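Local coordinates for leucine aminopeptidase 2, chloroplastic (Streptomyces sp. BC16019, PDB 5LHJ), which probably acts as a manganese-dependent leucyl aminopeptidase of the M17 family, removing N-terminal amino acids from peptides during bottromycin maturation, at residues P252-T264 with R364-S376. Numbering follows the deposited sequence.
Sequences PALTVGLVGKGVT and RSDLVVDVATLTS
Strands 255-260 and 367-372 run parallel, their axes 4.6 Å apart and 18° from alignment, and Gly257 and Val259 each give N-H and C=O to the partner strand, in a ladder that runs from Gly257 N to Leu367 O through Lys261 N to Val371 O. They are neighbours in the central mixed sheet of the M17 catalytic domain; strand 306-316 pairs with the other edge of 255-260. At the N-terminal end Asp366 closes a two-bond clasp on Thr255: its own N reaches Thr255 O, and OD2 takes Thr255 N at 2.8 Å through its anti lone pair. A water that donates to OD2, and weakly to Ala253 O, gives that carboxylate oxygen a second bond, while Leu254 CD1 lies 3.4 Å from Asp366 CB. One face carries apolar pairs side by side, Leu258 CD2 3.9 Å from Val369 CB and Val256 CG1 4.1 Å from Leu367 CD2; helix 486-498 covers Val256 and Leu367. On the opposite face Val259 CG2 meets Val368 CG1 at 4.0 Å, and helix 345-358 packs on Val259. The C-terminal end enters the metal site. Lys261, a manganese ligand in this enzyme although no metal is bound to this chain, leaves with CG opposite its backbone N (chi1 175°) and stays extended, passing Ala372 CB at 3.7 Å from its CB. Its NZ meets Thr373 O at 2.8 Å, standing 36° out of the carbonyl plane, and also forms a salt bridge with Asp284, another manganese ligand, to which Thr373 OG1 is hydrogen-bonded. A methionine in place of Lys261 would probably leave Thr373 O without its donor, Asp284 without its salt-bridge partner and the metal site without its nitrogen ligand. Between the two backbones a water donates to Lys261 O and accepts from Thr373 N.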
# COMPACT_ATOMS: atom_id res chain seq x y z
N PRO A 252 -49.94 9.45 26.75
CA PRO A 252 -49.75 8.73 25.49
C PRO A 252 -49.55 7.21 25.62
O PRO A 252 -49.85 6.48 24.68
CB PRO A 252 -48.50 9.39 24.88
CG PRO A 252 -47.78 10.00 26.04
CD PRO A 252 -48.87 10.43 26.99
N ALA A 253 -49.01 6.75 26.75
CA ALA A 253 -48.87 5.30 27.06
C ALA A 253 -47.68 4.55 26.43
O ALA A 253 -47.32 3.47 26.92
CB ALA A 253 -50.18 4.55 26.79
N LEU A 254 -47.09 5.07 25.35
CA LEU A 254 -45.82 4.56 24.83
C LEU A 254 -44.82 5.72 24.73
O LEU A 254 -45.16 6.79 24.22
CB LEU A 254 -46.03 3.90 23.47
CG LEU A 254 -44.85 3.16 22.82
CD1 LEU A 254 -44.47 1.92 23.60
CD2 LEU A 254 -45.20 2.77 21.38
N THR A 255 -43.60 5.51 25.23
CA THR A 255 -42.52 6.50 25.17
C THR A 255 -41.33 5.89 24.44
O THR A 255 -40.84 4.84 24.85
CB THR A 255 -42.09 6.95 26.58
OG1 THR A 255 -43.20 7.63 27.20
CG2 THR A 255 -40.89 7.90 26.51
N VAL A 256 -40.89 6.55 23.37
CA VAL A 256 -39.81 6.05 22.52
C VAL A 256 -38.59 6.96 22.65
O VAL A 256 -38.71 8.19 22.56
CB VAL A 256 -40.26 5.96 21.03
CG1 VAL A 256 -39.11 5.51 20.12
CG2 VAL A 256 -41.45 5.03 20.89
N GLY A 257 -37.42 6.35 22.87
CA GLY A 257 -36.14 7.06 22.88
C GLY A 257 -35.42 6.86 21.56
O GLY A 257 -35.30 5.73 21.11
N LEU A 258 -34.96 7.95 20.95
CA LEU A 258 -34.15 7.91 19.73
C LEU A 258 -32.77 8.46 20.06
O LEU A 258 -32.65 9.53 20.65
CB LEU A 258 -34.75 8.77 18.61
CG LEU A 258 -36.19 8.46 18.16
CD1 LEU A 258 -36.64 9.41 17.07
CD2 LEU A 258 -36.31 7.01 17.70
N VAL A 259 -31.73 7.72 19.68
CA VAL A 259 -30.35 8.11 19.94
C VAL A 259 -29.67 8.31 18.60
O VAL A 259 -29.65 7.38 17.79
CB VAL A 259 -29.60 7.03 20.75
CG1 VAL A 259 -28.14 7.43 20.95
CG2 VAL A 259 -30.28 6.80 22.09
N GLY A 260 -29.11 9.50 18.35
CA GLY A 260 -28.48 9.81 17.07
C GLY A 260 -27.03 10.24 17.19
O GLY A 260 -26.74 11.20 17.91
N LYS A 261 -26.13 9.55 16.49
CA LYS A 261 -24.70 9.87 16.50
C LYS A 261 -24.41 11.20 15.79
O LYS A 261 -24.67 11.32 14.60
CB LYS A 261 -23.87 8.75 15.86
CG LYS A 261 -22.37 9.02 15.72
CD LYS A 261 -21.70 8.01 14.77
CE LYS A 261 -20.35 8.53 14.31
NZ LYS A 261 -19.65 7.57 13.44
N GLY A 262 -23.86 12.17 16.53
CA GLY A 262 -23.58 13.49 15.99
C GLY A 262 -22.11 13.89 15.93
O GLY A 262 -21.74 14.96 16.42
N VAL A 263 -21.28 13.07 15.29
CA VAL A 263 -19.87 13.45 15.12
C VAL A 263 -19.80 14.38 13.91
O VAL A 263 -19.93 13.95 12.78
CB VAL A 263 -18.93 12.23 15.00
CG1 VAL A 263 -17.48 12.68 14.80
CG2 VAL A 263 -19.03 11.38 16.25
N THR A 264 -19.63 15.67 14.18
CA THR A 264 -19.69 16.69 13.15
C THR A 264 -18.48 16.72 12.21
O THR A 264 -18.60 17.16 11.07
CB THR A 264 -19.92 18.09 13.75
OG1 THR A 264 -18.84 18.43 14.63
CG2 THR A 264 -21.24 18.10 14.53
N ARG A 364 -40.05 6.33 31.94
CA ARG A 364 -39.06 5.40 31.39
C ARG A 364 -39.41 5.04 29.96
O ARG A 364 -40.58 4.75 29.67
CB ARG A 364 -38.98 4.11 32.21
CG ARG A 364 -37.67 3.38 31.99
CD ARG A 364 -37.68 1.89 32.28
NE ARG A 364 -36.31 1.40 32.19
CZ ARG A 364 -35.89 0.16 32.41
NH1 ARG A 364 -36.75 -0.80 32.75
NH2 ARG A 364 -34.60 -0.12 32.31
N SER A 365 -38.42 5.02 29.07
CA SER A 365 -38.67 4.67 27.66
C SER A 365 -39.02 3.21 27.45
O SER A 365 -38.36 2.33 27.97
CB SER A 365 -37.49 5.06 26.79
OG SER A 365 -37.52 6.45 26.60
N ASP A 366 -40.09 2.97 26.71
CA ASP A 366 -40.57 1.63 26.43
C ASP A 366 -39.70 0.97 25.37
O ASP A 366 -39.69 -0.25 25.29
CB ASP A 366 -42.02 1.65 25.92
CG ASP A 366 -43.00 2.14 26.98
OD1 ASP A 366 -43.28 1.37 27.92
OD2 ASP A 366 -43.49 3.28 26.85
N LEU A 367 -39.02 1.77 24.54
CA LEU A 367 -38.24 1.29 23.40
C LEU A 367 -37.14 2.30 23.11
O LEU A 367 -37.37 3.50 23.23
CB LEU A 367 -39.15 1.15 22.17
CG LEU A 367 -38.51 1.23 20.77
CD1 LEU A 367 -37.72 -0.03 20.48
CD2 LEU A 367 -39.50 1.48 19.66
N VAL A 368 -35.95 1.83 22.72
CA VAL A 368 -34.87 2.73 22.29
C VAL A 368 -34.39 2.35 20.90
O VAL A 368 -34.09 1.19 20.65
CB VAL A 368 -33.68 2.69 23.28
CG1 VAL A 368 -32.52 3.56 22.80
CG2 VAL A 368 -34.15 3.14 24.66
N VAL A 369 -34.30 3.33 20.00
CA VAL A 369 -33.78 3.11 18.64
C VAL A 369 -32.59 4.03 18.44
O VAL A 369 -32.72 5.23 18.64
CB VAL A 369 -34.84 3.39 17.56
CG1 VAL A 369 -34.24 3.25 16.15
CG2 VAL A 369 -36.03 2.45 17.73
N ASP A 370 -31.43 3.48 18.08
CA ASP A 370 -30.28 4.32 17.74
C ASP A 370 -30.07 4.33 16.23
O ASP A 370 -30.36 3.35 15.54
CB ASP A 370 -29.02 3.95 18.51
CG ASP A 370 -28.31 2.76 17.95
OD1 ASP A 370 -27.62 2.90 16.89
OD2 ASP A 370 -28.39 1.69 18.58
N VAL A 371 -29.58 5.47 15.74
CA VAL A 371 -29.30 5.69 14.33
C VAL A 371 -27.91 6.29 14.24
O VAL A 371 -27.62 7.30 14.89
CB VAL A 371 -30.32 6.67 13.68
CG1 VAL A 371 -30.12 6.74 12.17
CG2 VAL A 371 -31.75 6.27 14.00
N ALA A 372 -27.05 5.66 13.45
CA ALA A 372 -25.65 6.06 13.40
C ALA A 372 -24.98 5.68 12.10
O ALA A 372 -25.24 4.61 11.56
CB ALA A 372 -24.91 5.45 14.59
N THR A 373 -24.14 6.57 11.59
CA THR A 373 -23.22 6.25 10.49
C THR A 373 -22.01 5.57 11.13
O THR A 373 -20.98 6.21 11.41
CB THR A 373 -22.82 7.51 9.72
OG1 THR A 373 -22.36 8.51 10.64
CG2 THR A 373 -24.03 8.06 8.96
N LEU A 374 -22.13 4.28 11.41
CA LEU A 374 -21.24 3.65 12.37
C LEU A 374 -20.05 2.93 11.75
O LEU A 374 -18.93 3.18 12.18
CB LEU A 374 -22.02 2.72 13.31
CG LEU A 374 -21.39 2.49 14.69
CD1 LEU A 374 -21.26 3.79 15.47
CD2 LEU A 374 -22.19 1.47 15.47
N THR A 375 -20.27 2.07 10.76
CA THR A 375 -19.19 1.19 10.28
C THR A 375 -19.06 1.18 8.77
O THR A 375 -20.07 1.22 8.07
CB THR A 375 -19.37 -0.27 10.74
OG1 THR A 375 -20.53 -0.86 10.11
CG2 THR A 375 -19.51 -0.32 12.24
N SER A 376 -17.83 1.08 8.30
CA SER A 376 -17.56 0.99 6.87
C SER A 376 -17.69 -0.44 6.36
O SER A 376 -17.89 -0.64 5.17
CB SER A 376 -16.17 1.54 6.56
OG SER A 376 -15.19 0.82 7.29
O HOH W 1 -45.07 4.84 28.57
O HOH W 2 -42.98 6.27 30.18
O HOH W 3 -24.17 9.45 12.46